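Local coordinates for protein aldolase (Escherichia coli, PDB 6VOP) that is of unestablished function but belongs to the class II aldolase and adducin N-terminal domain family, with an AraD-like fold, at residues 134-139 / 160-165; 102-107 / 165-170. The protein carries 2 engineered substitutions. All coordinates share one frame; numbering follows the deposited sequence.

Interaction 1 of 2, residues 134-139 / 160-165; sequences PLVPYY and FLLANH
Val136 and Leu162 sit side by side on one face of a two-strand parallel ladder, their side chains pointing the same way. Followed outward, Val136 CB rests 3.8 Å from Leu162 CG. Of its two branches, CG1 lies anti to the backbone N (chi1 -176°) and comes to 4.1 Å from Leu162 CG, while CG2, anti to the carbonyl carbon, reaches Leu162 CD1 at 3.7 Å and also brushes Phe160 CB. Three nearly straight backbone hydrogen bonds fit a parallel register: Leu161 N to Pro134 O at 3.0 Å and Val136 N to Leu161 O, on either side of Leu135, then Ala163 N to Val136 O. The middle donor stands 36° out of the carbonyl plane of Leu161. The chain runs from strand 135-136 through helix 144-153 to the parallel strand 159-162, a beta-alpha-beta unit at the margin of the mixed sheet, and Phe160 also packs on Leu150 of that helix. On the other face, the end of Leu135 leans toward the neighbouring strand, CD1 lying close to Leu161 O and 3.9 Å from Ala163 CB. Past the ladder, Tyr138 presents its ring edge to Ala163 O, with CD1 at 3.5 Å, and lies across Asn164, ring and amide planes 72° apart. Asn164 ND2 is held by Phe122 O and Arg200 O of the second subunit. A water donates to both Pro137 O and Ala163 O, bridging the segments where the direct backbone bonds have ended.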
ATOM      1  N   PRO A 134     -18.418 -19.987   2.160  1.00 29.97           N
ATOM      2  CA  PRO A 134     -19.388 -19.988   3.257  1.00 28.12           C
ATOM      3  C   PRO A 134     -18.859 -19.247   4.477  1.00 35.61           C
ATOM      4  O   PRO A 134     -17.657 -19.032   4.648  1.00 31.25           O
ATOM      5  CB  PRO A 134     -19.588 -21.477   3.553  1.00 27.66           C
ATOM      6  CG  PRO A 134     -18.311 -22.111   3.124  1.00 33.48           C
ATOM      7  CD  PRO A 134     -17.826 -21.317   1.941  1.00 30.11           C
ATOM      8  N   LEU A 135     -19.796 -18.856   5.334  1.00 37.36           N
ATOM      9  CA  LEU A 135     -19.506 -18.076   6.527  1.00 33.69           C
ATOM     10  C   LEU A 135     -19.461 -18.988   7.745  1.00 25.93           C
ATOM     11  O   LEU A 135     -20.390 -19.768   7.977  1.00 32.94           O
ATOM     12  CB  LEU A 135     -20.560 -16.987   6.722  1.00 30.10           C
ATOM     13  CG  LEU A 135     -20.493 -16.135   7.985  1.00 31.78           C
ATOM     14  CD1 LEU A 135     -19.379 -15.108   7.874  1.00 36.96           C
ATOM     15  CD2 LEU A 135     -21.831 -15.461   8.225  1.00 36.73           C
ATOM     16  N   VAL A 136     -18.382 -18.888   8.513  1.00 28.67           N
ATOM     17  CA  VAL A 136     -18.237 -19.622   9.768  1.00 27.77           C
ATOM     18  C   VAL A 136     -18.682 -18.693  10.891  1.00 31.26           C
ATOM     19  O   VAL A 136     -18.323 -17.506  10.883  1.00 32.42           O
ATOM     20  CB  VAL A 136     -16.791 -20.113   9.960  1.00 34.74           C
ATOM     21  CG1 VAL A 136     -16.661 -20.964  11.213  1.00 34.86           C
ATOM     22  CG2 VAL A 136     -16.338 -20.898   8.740  1.00 39.02           C
ATOM     23  N   PRO A 137     -19.472 -19.168  11.855  1.00 32.36           N
ATOM     24  CA  PRO A 137     -19.964 -18.275  12.912  1.00 33.43           C
ATOM     25  C   PRO A 137     -18.828 -17.708  13.750  1.00 36.17           C
ATOM     26  O   PRO A 137     -17.706 -18.219  13.757  1.00 35.09           O
ATOM     27  CB  PRO A 137     -20.872 -19.182  13.754  1.00 31.18           C
ATOM     28  CG  PRO A 137     -21.200 -20.335  12.868  1.00 35.57           C
ATOM     29  CD  PRO A 137     -20.019 -20.529  11.978  1.00 30.61           C
ATOM     30  N   TYR A 138     -19.131 -16.624  14.463  1.00 33.31           N
ATOM     31  CA  TYR A 138     -18.148 -16.031  15.358  1.00 35.48           C
ATOM     32  C   TYR A 138     -18.079 -16.815  16.661  1.00 37.03           C
ATOM     33  O   TYR A 138     -19.106 -17.079  17.296  1.00 44.73           O
ATOM     34  CB  TYR A 138     -18.468 -14.566  15.663  1.00 35.47           C
ATOM     35  CG  TYR A 138     -17.653 -14.054  16.833  1.00 33.34           C
ATOM     36  CD1 TYR A 138     -16.293 -13.790  16.692  1.00 32.25           C
ATOM     37  CD2 TYR A 138     -18.227 -13.875  18.083  1.00 31.87           C
ATOM     38  CE1 TYR A 138     -15.534 -13.345  17.758  1.00 31.74           C
ATOM     39  CE2 TYR A 138     -17.476 -13.430  19.156  1.00 45.14           C
ATOM     40  CZ  TYR A 138     -16.131 -13.165  18.988  1.00 45.65           C
ATOM     41  OH  TYR A 138     -15.381 -12.720  20.052  1.00 48.85           O
ATOM     42  N   TYR A 139     -16.863 -17.176  17.058  1.00 46.51           N
ATOM     43  CA  TYR A 139     -16.582 -17.780  18.350  1.00 50.92           C
ATOM     44  C   TYR A 139     -15.353 -17.103  18.938  1.00 54.20           C
ATOM     45  O   TYR A 139     -14.640 -16.362  18.256  1.00 48.15           O
ATOM     46  CB  TYR A 139     -16.348 -19.293  18.232  1.00 52.00           C
ATOM     47  CG  TYR A 139     -17.508 -20.064  17.649  1.00 52.44           C
ATOM     48  CD1 TYR A 139     -18.623 -20.365  18.419  1.00 56.57           C
ATOM     49  CD2 TYR A 139     -17.485 -20.499  16.330  1.00 48.62           C
ATOM     50  CE1 TYR A 139     -19.686 -21.076  17.892  1.00 57.24           C
ATOM     51  CE2 TYR A 139     -18.543 -21.208  15.792  1.00 52.99           C
ATOM     52  CZ  TYR A 139     -19.641 -21.494  16.578  1.00 58.21           C
ATOM     53  OH  TYR A 139     -20.698 -22.200  16.050  1.00 62.58           O
ATOM     54  N   PHE A 160     -13.200 -20.039   3.205  1.00 25.15           N
ATOM     55  CA  PHE A 160     -14.151 -19.821   4.285  1.00 28.13           C
ATOM     56  C   PHE A 160     -13.922 -18.438   4.873  1.00 34.08           C
ATOM     57  O   PHE A 160     -12.788 -17.954   4.935  1.00 33.86           O
ATOM     58  CB  PHE A 160     -14.020 -20.882   5.386  1.00 22.60           C
ATOM     59  CG  PHE A 160     -13.881 -22.285   4.869  1.00 23.35           C
ATOM     60  CD1 PHE A 160     -15.000 -23.069   4.654  1.00 35.39           C
ATOM     61  CD2 PHE A 160     -12.631 -22.819   4.595  1.00 23.17           C
ATOM     62  CE1 PHE A 160     -14.878 -24.360   4.178  1.00 31.67           C
ATOM     63  CE2 PHE A 160     -12.502 -24.104   4.116  1.00 27.29           C
ATOM     64  CZ  PHE A 160     -13.627 -24.879   3.907  1.00 32.36           C
ATOM     65  N   LEU A 161     -15.008 -17.808   5.312  1.00 26.70           N
ATOM     66  CA  LEU A 161     -14.946 -16.495   5.946  1.00 28.54           C
ATOM     67  C   LEU A 161     -15.457 -16.622   7.376  1.00 34.11           C
ATOM     68  O   LEU A 161     -16.651 -16.852   7.597  1.00 36.71           O
ATOM     69  CB  LEU A 161     -15.755 -15.463   5.164  1.00 21.44           C
ATOM     70  CG  LEU A 161     -15.534 -14.019   5.617  1.00 21.10           C
ATOM     71  CD1 LEU A 161     -14.075 -13.619   5.448  1.00 20.45           C
ATOM     72  CD2 LEU A 161     -16.444 -13.069   4.860  1.00 24.64           C
ATOM     73  N   LEU A 162     -14.554 -16.468   8.340  1.00 22.78           N
ATOM     74  CA  LEU A 162     -14.901 -16.536   9.755  1.00 24.18           C
ATOM     75  C   LEU A 162     -15.378 -15.162  10.212  1.00 25.67           C
ATOM     76  O   LEU A 162     -14.649 -14.173  10.079  1.00 31.32           O
ATOM     77  CB  LEU A 162     -13.702 -16.994  10.584  1.00 23.38           C
ATOM     78  CG  LEU A 162     -13.403 -18.492  10.679  1.00 23.96           C
ATOM     79  CD1 LEU A 162     -13.114 -19.088   9.313  1.00 22.12           C
ATOM     80  CD2 LEU A 162     -12.233 -18.734  11.622  1.00 23.54           C
ATOM     81  N   ALA A 163     -16.592 -15.107  10.755  1.00 26.04           N
ATOM     82  CA  ALA A 163     -17.209 -13.834  11.109  1.00 25.20           C
ATOM     83  C   ALA A 163     -16.423 -13.121  12.202  1.00 35.03           C
ATOM     84  O   ALA A 163     -15.966 -13.738  13.168  1.00 24.78           O
ATOM     85  CB  ALA A 163     -18.651 -14.059  11.565  1.00 25.52           C
ATOM     86  N   ASN A 164     -16.276 -11.804  12.040  1.00 24.05           N
ATOM     87  CA  ASN A 164     -15.528 -10.966  12.980  1.00 24.46           C
ATOM     88  C   ASN A 164     -14.125 -11.519  13.208  1.00 23.97           C
ATOM     89  O   ASN A 164     -13.579 -11.459  14.312  1.00 34.43           O
ATOM     90  CB  ASN A 164     -16.282 -10.816  14.305  1.00 26.10           C
ATOM     91  CG  ASN A 164     -17.701 -10.305  14.118  1.00 37.39           C
ATOM     92  OD1 ASN A 164     -18.624 -11.083  13.876  1.00 42.71           O
ATOM     93  ND2 ASN A 164     -17.882  -8.993  14.237  1.00 28.62           N
ATOM     94  N   HIS A 165     -13.532 -12.063  12.147  1.00 22.87           N
ATOM     95  CA  HIS A 165     -12.267 -12.780  12.255  1.00 29.38           C
ATOM     96  C   HIS A 165     -11.437 -12.614  10.987  1.00 32.16           C
ATOM     97  O   HIS A 165     -10.382 -11.972  11.009  1.00 32.66           O
ATOM     98  CB  HIS A 165     -12.532 -14.259  12.540  1.00 32.01           C
ATOM     99  CG  HIS A 165     -11.311 -15.041  12.915  1.00 42.19           C
ATOM    100  ND1 HIS A 165     -11.302 -15.949  13.952  1.00 48.29           N
ATOM    101  CD2 HIS A 165     -10.066 -15.066  12.384  1.00 45.80           C
ATOM    102  CE1 HIS A 165     -10.103 -16.492  14.050  1.00 52.36           C
ATOM    103  NE2 HIS A 165      -9.333 -15.973  13.111  1.00 48.09           N
TER
HETATM  104  O   HOH W   1     -15.071 -16.657  13.778  1.00 31.93           O

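Interaction 2 of 2, residues 102-107 / 165-170; sequences TWSTAL and HGPVVC
Helix 102-107 passes strand 166-170 at 111° between their N-to-C directions, with a closest axis approach of 6.6 Å and the nearest CA pair, Thr105 and Gly166, 4.1 Å apart. The strand opens in a classic beta bulge, in which His165 and Gly166 both face Leu162, and the helix packs beside this irregular start of an interior strand of the AraD-like sheet, between 95-99 and 159-162. Gly166 has a positive phi (149°), an extended backbone shape readily open to glycine. No hydrogen bond joins the two segments; the evidence is of van der Waals packing. Ser104 turns its CB toward the strand and meets the CG and CD corner of the Pro167 ring, lying 3.6 Å from both atoms. Its OG, anti to the carbonyl carbon, takes its polar bond elsewhere, to Glu185 OE1 on helix 174-194, and Met181 and Leu184 of the same helix also pack on Pro167. Leu190 of the second subunit also packs on Thr105 and Ala106, placing this contact close to the subunit interface. Thr105 uses both branches: OG1 lies 3.7 Å from Gly166 CA while hydrogen-bonded to Ser101 O, one turn back in the chain. The other Thr105 branch, the methyl CG2, is set against the peptide before the glycine, 3.3 Å from His165 O.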
ATOM      1  N   THR A 102      -7.386  -6.943   5.556  1.00 39.07           N
ATOM      2  CA  THR A 102      -8.262  -5.831   5.910  1.00 32.08           C
ATOM      3  C   THR A 102      -9.668  -6.018   5.350  1.00 32.52           C
ATOM      4  O   THR A 102     -10.653  -6.026   6.097  1.00 38.56           O
ATOM      5  CB  THR A 102      -7.655  -4.519   5.411  1.00 34.72           C
ATOM      6  OG1 THR A 102      -6.309  -4.395   5.885  1.00 35.97           O
ATOM      7  CG2 THR A 102      -8.464  -3.337   5.909  1.00 45.73           C
ATOM      8  N   TRP A 103      -9.782  -6.178   4.032  1.00 26.36           N
ATOM      9  CA  TRP A 103     -11.094  -6.126   3.396  1.00 27.44           C
ATOM     10  C   TRP A 103     -11.894  -7.408   3.589  1.00 25.26           C
ATOM     11  O   TRP A 103     -13.126  -7.355   3.671  1.00 25.85           O
ATOM     12  CB  TRP A 103     -10.929  -5.803   1.913  1.00 29.44           C
ATOM     13  CG  TRP A 103     -10.120  -4.564   1.699  1.00 28.81           C
ATOM     14  CD1 TRP A 103      -8.765  -4.483   1.567  1.00 23.19           C
ATOM     15  CD2 TRP A 103     -10.613  -3.221   1.618  1.00 36.84           C
ATOM     16  NE1 TRP A 103      -8.383  -3.176   1.398  1.00 27.03           N
ATOM     17  CE2 TRP A 103      -9.498  -2.380   1.426  1.00 34.81           C
ATOM     18  CE3 TRP A 103     -11.886  -2.649   1.680  1.00 46.09           C
ATOM     19  CZ2 TRP A 103      -9.618  -0.999   1.295  1.00 36.66           C
ATOM     20  CZ3 TRP A 103     -12.003  -1.276   1.550  1.00 47.46           C
ATOM     21  CH2 TRP A 103     -10.877  -0.468   1.359  1.00 43.07           C
ATOM     22  N   SER A 104     -11.230  -8.561   3.660  1.00 27.37           N
ATOM     23  CA  SER A 104     -11.947  -9.791   3.980  1.00 27.82           C
ATOM     24  C   SER A 104     -12.441  -9.769   5.421  1.00 30.32           C
ATOM     25  O   SER A 104     -13.583 -10.158   5.697  1.00 30.58           O
ATOM     26  CB  SER A 104     -11.050 -11.001   3.736  1.00 28.10           C
ATOM     27  OG  SER A 104     -10.346 -10.864   2.521  1.00 44.52           O
ATOM     28  N   THR A 105     -11.593  -9.313   6.349  1.00 26.04           N
ATOM     29  CA  THR A 105     -12.023  -9.172   7.735  1.00 21.83           C
ATOM     30  C   THR A 105     -13.134  -8.138   7.855  1.00 25.26           C
ATOM     31  O   THR A 105     -14.059  -8.301   8.661  1.00 25.54           O
ATOM     32  CB  THR A 105     -10.841  -8.789   8.625  1.00 26.85           C
ATOM     33  OG1 THR A 105      -9.734  -9.662   8.366  1.00 29.23           O
ATOM     34  CG2 THR A 105     -11.228  -8.897  10.093  1.00 27.27           C
ATOM     35  N   ALA A 106     -13.066  -7.068   7.058  1.00 21.73           N
ATOM     36  CA  ALA A 106     -14.134  -6.075   7.067  1.00 34.09           C
ATOM     37  C   ALA A 106     -15.452  -6.687   6.608  1.00 36.61           C
ATOM     38  O   ALA A 106     -16.491  -6.515   7.258  1.00 23.27           O
ATOM     39  CB  ALA A 106     -13.755  -4.883   6.186  1.00 38.84           C
ATOM     40  N   LEU A 107     -15.426  -7.414   5.488  1.00 32.70           N
ATOM     41  CA  LEU A 107     -16.640  -8.056   4.996  1.00 30.85           C
ATOM     42  C   LEU A 107     -17.239  -8.984   6.045  1.00 28.46           C
ATOM     43  O   LEU A 107     -18.461  -9.017   6.225  1.00 23.87           O
ATOM     44  CB  LEU A 107     -16.342  -8.823   3.705  1.00 23.91           C
ATOM     45  CG  LEU A 107     -17.523  -9.516   3.017  1.00 23.87           C
ATOM     46  CD1 LEU A 107     -18.403  -8.517   2.277  1.00 24.69           C
ATOM     47  CD2 LEU A 107     -17.028 -10.602   2.072  1.00 23.33           C
ATOM     48  N   HIS A 165     -13.532 -12.063  12.147  1.00 22.87           N
ATOM     49  CA  HIS A 165     -12.267 -12.780  12.255  1.00 29.38           C
ATOM     50  C   HIS A 165     -11.437 -12.614  10.987  1.00 32.16           C
ATOM     51  O   HIS A 165     -10.382 -11.972  11.009  1.00 32.66           O
ATOM     52  CB  HIS A 165     -12.532 -14.259  12.540  1.00 32.01           C
ATOM     53  CG  HIS A 165     -11.311 -15.041  12.915  1.00 42.19           C
ATOM     54  ND1 HIS A 165     -11.302 -15.949  13.952  1.00 48.29           N
ATOM     55  CD2 HIS A 165     -10.066 -15.066  12.384  1.00 45.80           C
ATOM     56  CE1 HIS A 165     -10.103 -16.492  14.050  1.00 52.36           C
ATOM     57  NE2 HIS A 165      -9.333 -15.973  13.111  1.00 48.09           N
ATOM     58  N   GLY A 166     -11.900 -13.196   9.881  1.00 32.82           N
ATOM     59  CA  GLY A 166     -11.213 -13.088   8.617  1.00 32.12           C
ATOM     60  C   GLY A 166     -11.392 -14.312   7.742  1.00 27.64           C
ATOM     61  O   GLY A 166     -12.214 -15.191   8.021  1.00 24.26           O
ATOM     62  N   PRO A 167     -10.626 -14.388   6.657  1.00 29.85           N
ATOM     63  CA  PRO A 167     -10.726 -15.526   5.742  1.00 22.84           C
ATOM     64  C   PRO A 167      -9.783 -16.665   6.105  1.00 23.15           C
ATOM     65  O   PRO A 167      -8.764 -16.487   6.776  1.00 29.78           O
ATOM     66  CB  PRO A 167     -10.322 -14.909   4.397  1.00 20.95           C
ATOM     67  CG  PRO A 167      -9.291 -13.904   4.786  1.00 24.56           C
ATOM     68  CD  PRO A 167      -9.763 -13.326   6.111  1.00 29.28           C
ATOM     69  N   VAL A 168     -10.153 -17.856   5.636  1.00 20.42           N
ATOM     70  CA  VAL A 168      -9.341 -19.064   5.755  1.00 23.78           C
ATOM     71  C   VAL A 168      -9.451 -19.788   4.419  1.00 30.07           C
ATOM     72  O   VAL A 168     -10.536 -20.251   4.052  1.00 40.92           O
ATOM     73  CB  VAL A 168      -9.795 -19.976   6.905  1.00 30.01           C
ATOM     74  CG1 VAL A 168      -9.097 -21.324   6.819  1.00 34.39           C
ATOM     75  CG2 VAL A 168      -9.523 -19.319   8.251  1.00 32.25           C
ATOM     76  N   VAL A 169      -8.341 -19.880   3.690  1.00 28.66           N
ATOM     77  CA  VAL A 169      -8.340 -20.380   2.321  1.00 34.49           C
ATOM     78  C   VAL A 169      -7.433 -21.600   2.227  1.00 29.12           C
ATOM     79  O   VAL A 169      -6.362 -21.641   2.840  1.00 31.61           O
ATOM     80  CB  VAL A 169      -7.899 -19.288   1.324  1.00 37.33           C
ATOM     81  CG1 VAL A 169      -8.091 -19.763  -0.100  1.00 37.33           C
ATOM     82  CG2 VAL A 169      -8.684 -18.005   1.559  1.00 36.48           C
ATOM     83  N   CYS A 170      -7.870 -22.591   1.456  1.00 24.74           N
ATOM     84  CA  CYS A 170      -7.134 -23.826   1.229  1.00 32.42           C
ATOM     85  C   CYS A 170      -6.608 -23.861  -0.202  1.00 27.29           C
ATOM     86  O   CYS A 170      -6.901 -22.990  -1.025  1.00 31.48           O
ATOM     87  CB  CYS A 170      -8.021 -25.043   1.504  1.00 39.28           C
ATOM     88  SG  CYS A 170      -8.643 -25.175   3.190  1.00 49.12           S
TER

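From the N terminus, helix 102-107 comes first; its partner, 165-170, arrives only after 57 further residues, so interaction 2 closes the longer loop. Within that loop the chain runs through strand 135-136, helix 144-153 and strand 159-162, where interaction 1 closes a shorter one of 20 residues. The two contacts therefore nest rather than cross, and they share His165, at which 160-165 passes into 165-170. Strand 159-162 lies between strand 135-136, outermost at one end of the sheet within this chain, and its antiparallel neighbour 166-171, with Phe160 O 2.7 Å from Val168 N, a probable hydrogen bond. Leu161 CD1 also touches the helix, 3.5 Å from Ser104 O, and both contacts reach the second subunit.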